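Local coordinates for protein lantibiotic dehydratase (Microbispora corallina, PDB 5EHK) that probably dehydrates serine and threonine residues of the NAI-107 lantibiotic precursor peptide, using glutamate delivered by glutamyl-tRNA to activate their hydroxyl groups, at residues A[11-17]-A[783-789]; A[153-159]-A[375-380]; A[504-508]-A[520-525]. All coordinates share one frame; numbering follows the deposited sequence.

In the fold
The three contacts lie close together in one strand-rich region. Contact 1 links the other two: its strand 785-792 borders contact 3 and its strand 6-17 borders contact 2. Contact 1 sets strand 785-792 against strand 6-17, at the N-terminal end of the chain. Contact 3 lies on the other flank of strand 785-792, where strand 500-508 pairs with strand 521-524. Contact 2 continues from strand 6-17 into strands 147-155 and 366-379. Contacts 1 and 3 are buried: contact 3 is mostly aliphatic, whereas contact 1 combines an aromatic contact with a salt bridge between the strands. Contact 2 is partly exposed, and one of its faces carries a network of charged side chains. Phe12, Ile786 and Leu378 pack together where contacts 1 and 2 touch.

Contact 1 of 3, residues A[11-17]-A[783-789]; sequences VFMVRTP and LAEIVVP
A chi1 of 52° places CG of Phe12 between its own backbone N and carbonyl carbon, and the ring thereby comes to lie against Ile786. CG2 of Ile786 stands over one face of it, offset toward the rim and 3.7 Å from Phe12 CD1, a CH-pi contact suited to a flat ring beside a branched aliphatic. On the face that carries Met13, Arg15, Glu785 and Val787, the chain of Arg15, extended from CG to NE, reaches across to the other strand. Its NH1 meets OE1 of Glu785 at 2.6 Å in a salt bridge, the two flat groups standing 90° apart, and OE1 is approached from above the carboxylate plane. Val787 CG2 covers the middle of the guanidinium, giving the cation an apolar lid. Two hydrogen-bonded antiparallel pairs, Met13 with Val787 and Arg15 with Glu785, fix the register; Arg15 N to Glu785 O measures 2.9 Å. Strand 11-17 is flanked on its second edge by strand 147-155, where Phe154 meets the Phe12 ring edge-to-face. Strand 785-789 is likewise bordered by strand 500-508, through backbone bonds of Ile786 and Val788.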
loop_
_atom_site.group_PDB
_atom_site.type_symbol
_atom_site.label_atom_id
_atom_site.label_comp_id
_atom_site.label_asym_id
_atom_site.label_seq_id
_atom_site.Cartn_x
_atom_site.Cartn_y
_atom_site.Cartn_z
ATOM N N VAL A 11 -29.154 -7.960 -34.441
ATOM C CA VAL A 11 -29.395 -9.283 -33.872
ATOM C C VAL A 11 -28.785 -9.370 -32.497
ATOM O O VAL A 11 -27.930 -8.548 -32.142
ATOM C CB VAL A 11 -28.811 -10.413 -34.727
ATOM C CG1 VAL A 11 -29.385 -10.359 -36.127
ATOM C CG2 VAL A 11 -27.296 -10.321 -34.761
ATOM N N PHE A 12 -29.228 -10.362 -31.730
ATOM C CA PHE A 12 -28.703 -10.606 -30.402
ATOM C C PHE A 12 -28.856 -12.069 -30.076
ATOM O O PHE A 12 -29.578 -12.765 -30.769
ATOM C CB PHE A 12 -29.381 -9.719 -29.347
ATOM C CG PHE A 12 -30.889 -9.764 -29.359
ATOM C CD1 PHE A 12 -31.576 -10.906 -28.951
ATOM C CD2 PHE A 12 -31.622 -8.645 -29.735
ATOM C CE1 PHE A 12 -32.953 -10.939 -28.942
ATOM C CE2 PHE A 12 -32.997 -8.674 -29.727
ATOM C CZ PHE A 12 -33.662 -9.825 -29.332
ATOM N N MET A 13 -28.140 -12.551 -29.061
ATOM C CA MET A 13 -28.228 -13.956 -28.677
ATOM C C MET A 13 -29.130 -14.095 -27.462
ATOM O O MET A 13 -29.298 -13.150 -26.704
ATOM C CB MET A 13 -26.847 -14.560 -28.404
ATOM C CG MET A 13 -26.843 -16.084 -28.319
ATOM S SD MET A 13 -25.301 -16.851 -27.752
ATOM C CE MET A 13 -25.317 -16.447 -26.001
ATOM N N VAL A 14 -29.721 -15.271 -27.291
ATOM C CA VAL A 14 -30.628 -15.523 -26.186
ATOM C C VAL A 14 -30.126 -16.764 -25.505
ATOM O O VAL A 14 -29.752 -17.721 -26.186
ATOM C CB VAL A 14 -32.058 -15.795 -26.676
ATOM C CG1 VAL A 14 -32.974 -16.060 -25.499
ATOM C CG2 VAL A 14 -32.562 -14.620 -27.496
ATOM N N ARG A 15 -30.042 -16.720 -24.176
ATOM C CA ARG A 15 -29.727 -17.903 -23.382
ATOM C C ARG A 15 -30.997 -18.283 -22.667
ATOM O O ARG A 15 -31.707 -17.407 -22.176
ATOM C CB ARG A 15 -28.663 -17.618 -22.323
ATOM C CG ARG A 15 -27.493 -16.745 -22.730
ATOM C CD ARG A 15 -26.534 -16.604 -21.550
ATOM N NE ARG A 15 -25.318 -15.882 -21.903
ATOM C CZ ARG A 15 -25.007 -14.685 -21.413
ATOM N NH1 ARG A 15 -25.814 -14.076 -20.545
ATOM N NH2 ARG A 15 -23.894 -14.090 -21.794
ATOM N N THR A 16 -31.301 -19.570 -22.602
ATOM C CA THR A 16 -32.537 -20.000 -21.954
ATOM C C THR A 16 -32.537 -21.474 -21.540
ATOM O O THR A 16 -31.908 -22.298 -22.201
ATOM C CB THR A 16 -33.726 -19.668 -22.866
ATOM O OG1 THR A 16 -34.448 -18.568 -22.295
ATOM C CG2 THR A 16 -34.656 -20.876 -23.080
ATOM N N PRO A 17 -33.233 -21.815 -20.439
ATOM C CA PRO A 17 -33.322 -23.238 -20.079
ATOM C C PRO A 17 -34.377 -24.001 -20.900
ATOM O O PRO A 17 -35.273 -23.375 -21.461
ATOM C CB PRO A 17 -33.724 -23.187 -18.597
ATOM C CG PRO A 17 -34.484 -21.908 -18.466
ATOM C CD PRO A 17 -33.892 -20.943 -19.451
ATOM N N LEU A 783 -36.766 -15.690 -17.088
ATOM C CA LEU A 783 -36.035 -16.941 -17.133
ATOM C C LEU A 783 -35.157 -16.974 -18.357
ATOM O O LEU A 783 -34.608 -18.021 -18.706
ATOM C CB LEU A 783 -36.998 -18.110 -17.266
ATOM C CG LEU A 783 -37.970 -18.394 -16.138
ATOM C CD1 LEU A 783 -38.568 -19.772 -16.365
ATOM C CD2 LEU A 783 -37.265 -18.293 -14.809
ATOM N N ALA A 784 -35.019 -15.833 -19.014
ATOM C CA ALA A 784 -34.288 -15.784 -20.256
ATOM C C ALA A 784 -33.350 -14.610 -20.209
ATOM O O ALA A 784 -33.718 -13.530 -19.739
ATOM C CB ALA A 784 -35.241 -15.623 -21.392
ATOM N N GLU A 785 -32.126 -14.831 -20.673
ATOM C CA GLU A 785 -31.132 -13.772 -20.746
ATOM C C GLU A 785 -30.989 -13.344 -22.197
ATOM O O GLU A 785 -30.946 -14.180 -23.102
ATOM C CB GLU A 785 -29.784 -14.249 -20.191
ATOM C CG GLU A 785 -29.342 -13.527 -18.924
ATOM C CD GLU A 785 -28.344 -14.346 -18.100
ATOM O OE1 GLU A 785 -27.477 -15.013 -18.712
ATOM O OE2 GLU A 785 -28.455 -14.358 -16.844
ATOM N N ILE A 786 -30.935 -12.044 -22.417
ATOM C CA ILE A 786 -30.684 -11.518 -23.743
ATOM C C ILE A 786 -29.289 -10.904 -23.772
ATOM O O ILE A 786 -28.971 -10.062 -22.937
ATOM C CB ILE A 786 -31.761 -10.482 -24.115
ATOM C CG1 ILE A 786 -33.108 -11.194 -24.232
ATOM C CG2 ILE A 786 -31.417 -9.797 -25.399
ATOM C CD1 ILE A 786 -34.288 -10.273 -24.235
ATOM N N VAL A 787 -28.438 -11.354 -24.687
ATOM C CA VAL A 787 -27.115 -10.750 -24.824
ATOM C C VAL A 787 -27.073 -9.804 -26.008
ATOM O O VAL A 787 -27.066 -10.228 -27.164
ATOM C CB VAL A 787 -26.020 -11.794 -25.038
ATOM C CG1 VAL A 787 -24.667 -11.128 -24.957
ATOM C CG2 VAL A 787 -26.117 -12.880 -24.004
ATOM N N VAL A 788 -26.999 -8.518 -25.728
ATOM C CA VAL A 788 -27.039 -7.535 -26.788
ATOM C C VAL A 788 -25.745 -6.759 -26.905
ATOM O O VAL A 788 -25.383 -6.043 -26.004
ATOM C CB VAL A 788 -28.278 -6.605 -26.617
ATOM C CG1 VAL A 788 -28.758 -6.591 -25.184
ATOM C CG2 VAL A 788 -28.030 -5.195 -27.182
ATOM N N PRO A 789 -25.024 -6.941 -28.019
ATOM C CA PRO A 789 -23.803 -6.178 -28.319
ATOM C C PRO A 789 -24.136 -4.737 -28.674
ATOM O O PRO A 789 -25.231 -4.475 -29.133
ATOM C CB PRO A 789 -23.227 -6.895 -29.545
ATOM C CG PRO A 789 -23.852 -8.279 -29.495
ATOM C CD PRO A 789 -25.222 -8.071 -28.942
#

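Contact 2 of 3, residues A[153-159]-A[375-380]; sequences RFDTSAK and EVRLPE
Arg377 is paired on both flanks by the same short segment: Arg153 runs parallel to it on one side, and Lys159, after the chain has turned through 156-158, lies antiparallel on the other. Backbone bonds hold both sides, Leu378 N to Arg153 O at 3.0 Å and Arg377 N to Lys159 O at 2.9 Å, while Asp155 N reaches Leu378 O. The closely packed part is the face of Phe154 and Leu378. CD1 of the Phe154 ring lies 4.0 Å from Leu378 CB, with the Leu378 carbonyl oxygen at the ring edge, and Phe12 of strand 6-17 helps enclose the two. Ala158 CB rests on Pro379 CD, two compact residues fitting where the chain turns and helix 380-395 begins.

The face of Arg153, Arg377 and Lys159 is more open to solvent, and long flexible chains suit it. A chi1 of -78° sets CG of Arg377 beside its backbone N, and the extended chain then runs alongside both Arg153 and Lys159. Its NE gives a bond of 3.1 Å to Glu375 OE2, which lies in the guanidinium plane. Lys159 NZ approaches the same oxygen at 3.3 Å, a weak bond, and NH1 of Arg377 makes a long ion pair of 3.7 Å with Asp155 OD2. Ser157 OG donates to that Asp155 oxygen from above the carboxylate plane.

Two carboxylates thus share the charge of Arg377, and Glu375 also serves Lys159. Such sharing probably offsets the crowding of positive groups and favours ionised acids, although the long outer links suggest a network only loosely fixed.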
loop_
_atom_site.group_PDB
_atom_site.type_symbol
_atom_site.label_atom_id
_atom_site.label_comp_id
_atom_site.label_asym_id
_atom_site.label_seq_id
_atom_site.Cartn_x
_atom_site.Cartn_y
_atom_site.Cartn_z
ATOM N N ARG A 153 -33.910 -10.819 -32.652
ATOM C CA ARG A 153 -33.739 -9.639 -33.480
ATOM C C ARG A 153 -34.557 -8.486 -32.960
ATOM O O ARG A 153 -35.612 -8.674 -32.366
ATOM C CB ARG A 153 -34.181 -9.979 -34.900
ATOM C CG ARG A 153 -34.112 -8.845 -35.900
ATOM C CD ARG A 153 -34.582 -9.350 -37.233
ATOM N NE ARG A 153 -33.684 -10.423 -37.642
ATOM C CZ ARG A 153 -32.555 -10.242 -38.318
ATOM N NH1 ARG A 153 -32.184 -9.019 -38.689
ATOM N NH2 ARG A 153 -31.806 -11.292 -38.632
ATOM N N PHE A 154 -34.067 -7.281 -33.194
ATOM C CA PHE A 154 -34.873 -6.110 -32.954
ATOM C C PHE A 154 -35.700 -5.856 -34.201
ATOM O O PHE A 154 -35.235 -6.031 -35.334
ATOM C CB PHE A 154 -34.013 -4.905 -32.623
ATOM C CG PHE A 154 -33.385 -4.973 -31.263
ATOM C CD1 PHE A 154 -34.173 -4.923 -30.120
ATOM C CD2 PHE A 154 -31.999 -5.062 -31.124
ATOM C CE1 PHE A 154 -33.593 -4.979 -28.866
ATOM C CE2 PHE A 154 -31.412 -5.113 -29.868
ATOM C CZ PHE A 154 -32.208 -5.067 -28.739
ATOM N N ASP A 155 -36.938 -5.447 -33.975
ATOM C CA ASP A 155 -37.938 -5.386 -35.016
ATOM C C ASP A 155 -38.872 -4.237 -34.689
ATOM O O ASP A 155 -38.563 -3.401 -33.824
ATOM C CB ASP A 155 -38.709 -6.706 -35.019
ATOM C CG ASP A 155 -39.360 -6.998 -36.345
ATOM O OD1 ASP A 155 -38.957 -6.355 -37.334
ATOM O OD2 ASP A 155 -40.243 -7.890 -36.398
ATOM N N THR A 156 -40.017 -4.190 -35.363
ATOM C CA THR A 156 -41.035 -3.209 -35.015
ATOM C C THR A 156 -42.167 -3.921 -34.292
ATOM O O THR A 156 -43.032 -3.290 -33.692
ATOM C CB THR A 156 -41.529 -2.429 -36.260
ATOM O OG1 THR A 156 -41.832 -3.353 -37.311
ATOM C CG2 THR A 156 -40.437 -1.473 -36.757
ATOM N N SER A 157 -42.090 -5.246 -34.265
ATOM C CA SER A 157 -43.138 -6.055 -33.655
ATOM C C SER A 157 -42.601 -7.136 -32.718
ATOM O O SER A 157 -41.820 -7.999 -33.135
ATOM C CB SER A 157 -44.002 -6.688 -34.749
ATOM O OG SER A 157 -43.217 -7.499 -35.612
ATOM N N ALA A 158 -43.046 -7.106 -31.465
ATOM C CA ALA A 158 -42.663 -8.124 -30.489
ATOM C C ALA A 158 -43.115 -9.501 -30.945
ATOM O O ALA A 158 -44.130 -9.622 -31.629
ATOM C CB ALA A 158 -43.251 -7.810 -29.131
ATOM N N LYS A 159 -42.335 -10.523 -30.600
ATOM C CA LYS A 159 -42.682 -11.913 -30.878
ATOM C C LYS A 159 -41.985 -12.829 -29.864
ATOM O O LYS A 159 -40.847 -12.569 -29.481
ATOM C CB LYS A 159 -42.277 -12.284 -32.317
ATOM C CG LYS A 159 -42.544 -13.752 -32.689
ATOM C CD LYS A 159 -41.930 -14.182 -34.027
ATOM C CE LYS A 159 -42.717 -13.715 -35.244
ATOM N NZ LYS A 159 -42.357 -14.544 -36.438
ATOM N N GLU A 375 -38.137 -18.459 -30.955
ATOM C CA GLU A 375 -37.968 -17.264 -31.738
ATOM C C GLU A 375 -38.291 -16.079 -30.853
ATOM O O GLU A 375 -39.314 -16.054 -30.179
ATOM C CB GLU A 375 -38.833 -17.315 -32.992
ATOM C CG GLU A 375 -38.590 -16.161 -33.946
ATOM C CD GLU A 375 -39.436 -16.259 -35.208
ATOM O OE1 GLU A 375 -40.331 -17.143 -35.274
ATOM O OE2 GLU A 375 -39.217 -15.423 -36.118
ATOM N N VAL A 376 -37.370 -15.131 -30.802
ATOM C CA VAL A 376 -37.577 -13.945 -30.004
ATOM C C VAL A 376 -37.370 -12.695 -30.828
ATOM O O VAL A 376 -36.365 -12.552 -31.529
ATOM C CB VAL A 376 -36.662 -13.910 -28.777
ATOM C CG1 VAL A 376 -36.774 -12.560 -28.090
ATOM C CG2 VAL A 376 -37.036 -15.019 -27.807
ATOM N N ARG A 377 -38.344 -11.799 -30.766
ATOM C CA ARG A 377 -38.192 -10.509 -31.399
ATOM C C ARG A 377 -38.590 -9.431 -30.430
ATOM O O ARG A 377 -39.536 -9.589 -29.668
ATOM C CB ARG A 377 -39.012 -10.419 -32.684
ATOM C CG ARG A 377 -38.358 -11.137 -33.838
ATOM C CD ARG A 377 -39.331 -11.373 -34.958
ATOM N NE ARG A 377 -38.806 -12.357 -35.895
ATOM C CZ ARG A 377 -38.215 -12.045 -37.040
ATOM N NH1 ARG A 377 -38.087 -10.771 -37.392
ATOM N NH2 ARG A 377 -37.762 -13.007 -37.831
ATOM N N LEU A 378 -37.854 -8.333 -30.443
ATOM C CA LEU A 378 -38.158 -7.263 -29.523
ATOM C C LEU A 378 -38.247 -5.973 -30.320
ATOM O O LEU A 378 -37.500 -5.773 -31.270
ATOM C CB LEU A 378 -37.073 -7.163 -28.449
ATOM C CG LEU A 378 -36.730 -8.383 -27.596
ATOM C CD1 LEU A 378 -35.487 -8.062 -26.782
ATOM C CD2 LEU A 378 -37.882 -8.763 -26.661
ATOM N N PRO A 379 -39.193 -5.103 -29.949
ATOM C CA PRO A 379 -39.420 -3.855 -30.672
ATOM C C PRO A 379 -38.276 -2.896 -30.444
ATOM O O PRO A 379 -37.468 -3.103 -29.545
ATOM C CB PRO A 379 -40.676 -3.303 -30.006
ATOM C CG PRO A 379 -40.619 -3.827 -28.624
ATOM C CD PRO A 379 -40.105 -5.236 -28.800
ATOM N N GLU A 380 -38.243 -1.835 -31.232
ATOM C CA GLU A 380 -37.208 -0.830 -31.127
ATOM C C GLU A 380 -37.199 -0.054 -29.804
ATOM O O GLU A 380 -36.175 0.501 -29.420
ATOM C CB GLU A 380 -37.333 0.143 -32.305
ATOM C CG GLU A 380 -37.058 -0.480 -33.648
ATOM C CD GLU A 380 -35.614 -0.935 -33.786
ATOM O OE1 GLU A 380 -34.729 -0.264 -33.184
ATOM O OE2 GLU A 380 -35.373 -1.958 -34.484
#

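Contact 3 of 3, residues A[504-508]-A[520-525]; sequences GVHVV and FRVVLA
From Ala525 N bonded to Gly504 O at one end to Arg521 N bonded to Val508 O at the other, five backbone hydrogen bonds join two antiparallel strands whose axes approach to 4.5 Å, with 154° between their directions, and the central pair, His506 with Val523, is bonded both ways.

Valines and a leucine fill one face. Val505 stands beside Leu524, the two side chains pointing the same way; with chi1 -65°, CG1 of Val505 sits beside its backbone N and reaches Leu524 CD1 at 3.5 Å. The CB of Val505, meanwhile, meets Val522 CG1 at 3.7 Å, so one beta-branched residue spans two partners. Ile386 and Leu393 of helix 380-395 pack on this face, the first on Val505 and the second on Leu524. Farther along, Val507 CG1 lies 4.3 Å from CD1 of Phe520, whose ring has Val522 CG2 at its edge.

The opposite face is more mixed. Val508 CG2 touches CB of Arg521 at 3.7 Å, the two side chains crossing at about a right angle; beyond that point the arginine leads its charged end away from strand 504-508. CB of His506 sits 4.0 Å from CB of Val523. At the end of the pair, Ala525, small enough to lie close to the backbone of Gly504, places its CB against the glycine carbonyl oxygen.

One buried polar atom, ND1 of His506, is hydrogen-bonded to Ala784 O of the neighbouring segment. Because a carbonyl can only accept, ND1 probably carries a proton, and the imidazole ties strand 500-508 to the residues leading into strand 785-792, adding to the backbone bonding between Val505 and Ile786.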
loop_
_atom_site.group_PDB
_atom_site.type_symbol
_atom_site.label_atom_id
_atom_site.label_comp_id
_atom_site.label_asym_id
_atom_site.label_seq_id
_atom_site.Cartn_x
_atom_site.Cartn_y
_atom_site.Cartn_z
ATOM N N GLY A 504 -25.714 -8.389 -20.878
ATOM C CA GLY A 504 -26.668 -9.476 -20.888
ATOM C C GLY A 504 -27.802 -8.976 -20.045
ATOM O O GLY A 504 -27.543 -8.429 -18.987
ATOM N N VAL A 505 -29.040 -9.113 -20.505
ATOM C CA VAL A 505 -30.174 -8.601 -19.732
ATOM C C VAL A 505 -31.387 -9.511 -19.724
ATOM O O VAL A 505 -31.522 -10.398 -20.565
ATOM C CB VAL A 505 -30.627 -7.188 -20.177
ATOM C CG1 VAL A 505 -29.547 -6.127 -19.903
ATOM C CG2 VAL A 505 -31.064 -7.200 -21.626
ATOM N N HIS A 506 -32.245 -9.288 -18.733
ATOM C CA HIS A 506 -33.589 -9.824 -18.720
ATOM C C HIS A 506 -34.495 -8.701 -19.211
ATOM O O HIS A 506 -34.366 -7.543 -18.775
ATOM C CB HIS A 506 -34.020 -10.154 -17.292
ATOM C CG HIS A 506 -33.258 -11.276 -16.656
ATOM N ND1 HIS A 506 -33.083 -12.501 -17.261
ATOM C CD2 HIS A 506 -32.660 -11.366 -15.441
ATOM C CE1 HIS A 506 -32.397 -13.293 -16.455
ATOM N NE2 HIS A 506 -32.127 -12.629 -15.344
ATOM N N VAL A 507 -35.407 -9.035 -20.122
ATOM C CA VAL A 507 -36.489 -8.123 -20.481
ATOM C C VAL A 507 -37.781 -8.715 -19.971
ATOM O O VAL A 507 -38.090 -9.867 -20.272
ATOM C CB VAL A 507 -36.597 -7.904 -21.986
ATOM C CG1 VAL A 507 -37.730 -6.942 -22.270
ATOM C CG2 VAL A 507 -35.299 -7.356 -22.536
ATOM N N VAL A 508 -38.520 -7.953 -19.171
ATOM C CA VAL A 508 -39.779 -8.452 -18.604
ATOM C C VAL A 508 -40.975 -7.502 -18.776
ATOM O O VAL A 508 -40.825 -6.278 -18.827
ATOM C CB VAL A 508 -39.645 -8.838 -17.130
ATOM C CG1 VAL A 508 -38.884 -10.130 -16.997
ATOM C CG2 VAL A 508 -38.998 -7.703 -16.358
ATOM N N PHE A 520 -42.613 -2.386 -19.680
ATOM C CA PHE A 520 -41.621 -3.437 -19.504
ATOM C C PHE A 520 -40.487 -2.931 -18.629
ATOM O O PHE A 520 -40.358 -1.728 -18.364
ATOM C CB PHE A 520 -41.052 -3.906 -20.845
ATOM C CG PHE A 520 -40.190 -2.887 -21.519
ATOM C CD1 PHE A 520 -38.817 -2.899 -21.345
ATOM C CD2 PHE A 520 -40.746 -1.907 -22.313
ATOM C CE1 PHE A 520 -38.032 -1.954 -21.946
ATOM C CE2 PHE A 520 -39.957 -0.964 -22.926
ATOM C CZ PHE A 520 -38.599 -0.986 -22.739
ATOM N N ARG A 521 -39.667 -3.868 -18.181
ATOM C CA ARG A 521 -38.465 -3.535 -17.453
ATOM C C ARG A 521 -37.290 -4.219 -18.135
ATOM O O ARG A 521 -37.416 -5.357 -18.580
ATOM C CB ARG A 521 -38.590 -3.995 -15.996
ATOM C CG ARG A 521 -38.673 -2.856 -14.982
ATOM C CD ARG A 521 -39.809 -1.933 -15.305
ATOM N NE ARG A 521 -40.192 -1.082 -14.184
ATOM C CZ ARG A 521 -41.133 -0.144 -14.257
ATOM N NH1 ARG A 521 -41.781 0.046 -15.393
ATOM N NH2 ARG A 521 -41.439 0.591 -13.197
ATOM N N VAL A 522 -36.162 -3.524 -18.257
ATOM C CA VAL A 522 -34.904 -4.205 -18.609
ATOM C C VAL A 522 -34.034 -4.390 -17.359
ATOM O O VAL A 522 -33.694 -3.414 -16.677
ATOM C CB VAL A 522 -34.075 -3.425 -19.627
ATOM C CG1 VAL A 522 -32.792 -4.206 -19.959
ATOM C CG2 VAL A 522 -34.879 -3.168 -20.866
ATOM N N VAL A 523 -33.687 -5.629 -17.046
ATOM C CA VAL A 523 -32.904 -5.886 -15.843
ATOM C C VAL A 523 -31.493 -6.377 -16.225
ATOM O O VAL A 523 -31.351 -7.427 -16.867
ATOM C CB VAL A 523 -33.620 -6.901 -14.940
ATOM C CG1 VAL A 523 -32.777 -7.243 -13.705
ATOM C CG2 VAL A 523 -34.959 -6.348 -14.526
ATOM N N LEU A 524 -30.460 -5.599 -15.887
ATOM C CA LEU A 524 -29.086 -6.011 -16.197
ATOM C C LEU A 524 -28.778 -7.289 -15.448
ATOM O O LEU A 524 -28.912 -7.343 -14.235
ATOM C CB LEU A 524 -28.082 -4.932 -15.811
ATOM C CG LEU A 524 -27.758 -3.869 -16.860
ATOM C CD1 LEU A 524 -28.981 -3.496 -17.693
ATOM C CD2 LEU A 524 -27.225 -2.626 -16.166
ATOM N N ALA A 525 -28.377 -8.321 -16.177
ATOM C CA ALA A 525 -28.266 -9.657 -15.610
ATOM C C ALA A 525 -27.026 -9.768 -14.742
ATOM O O ALA A 525 -26.059 -9.037 -14.949
ATOM C CB ALA A 525 -28.248 -10.692 -16.715
#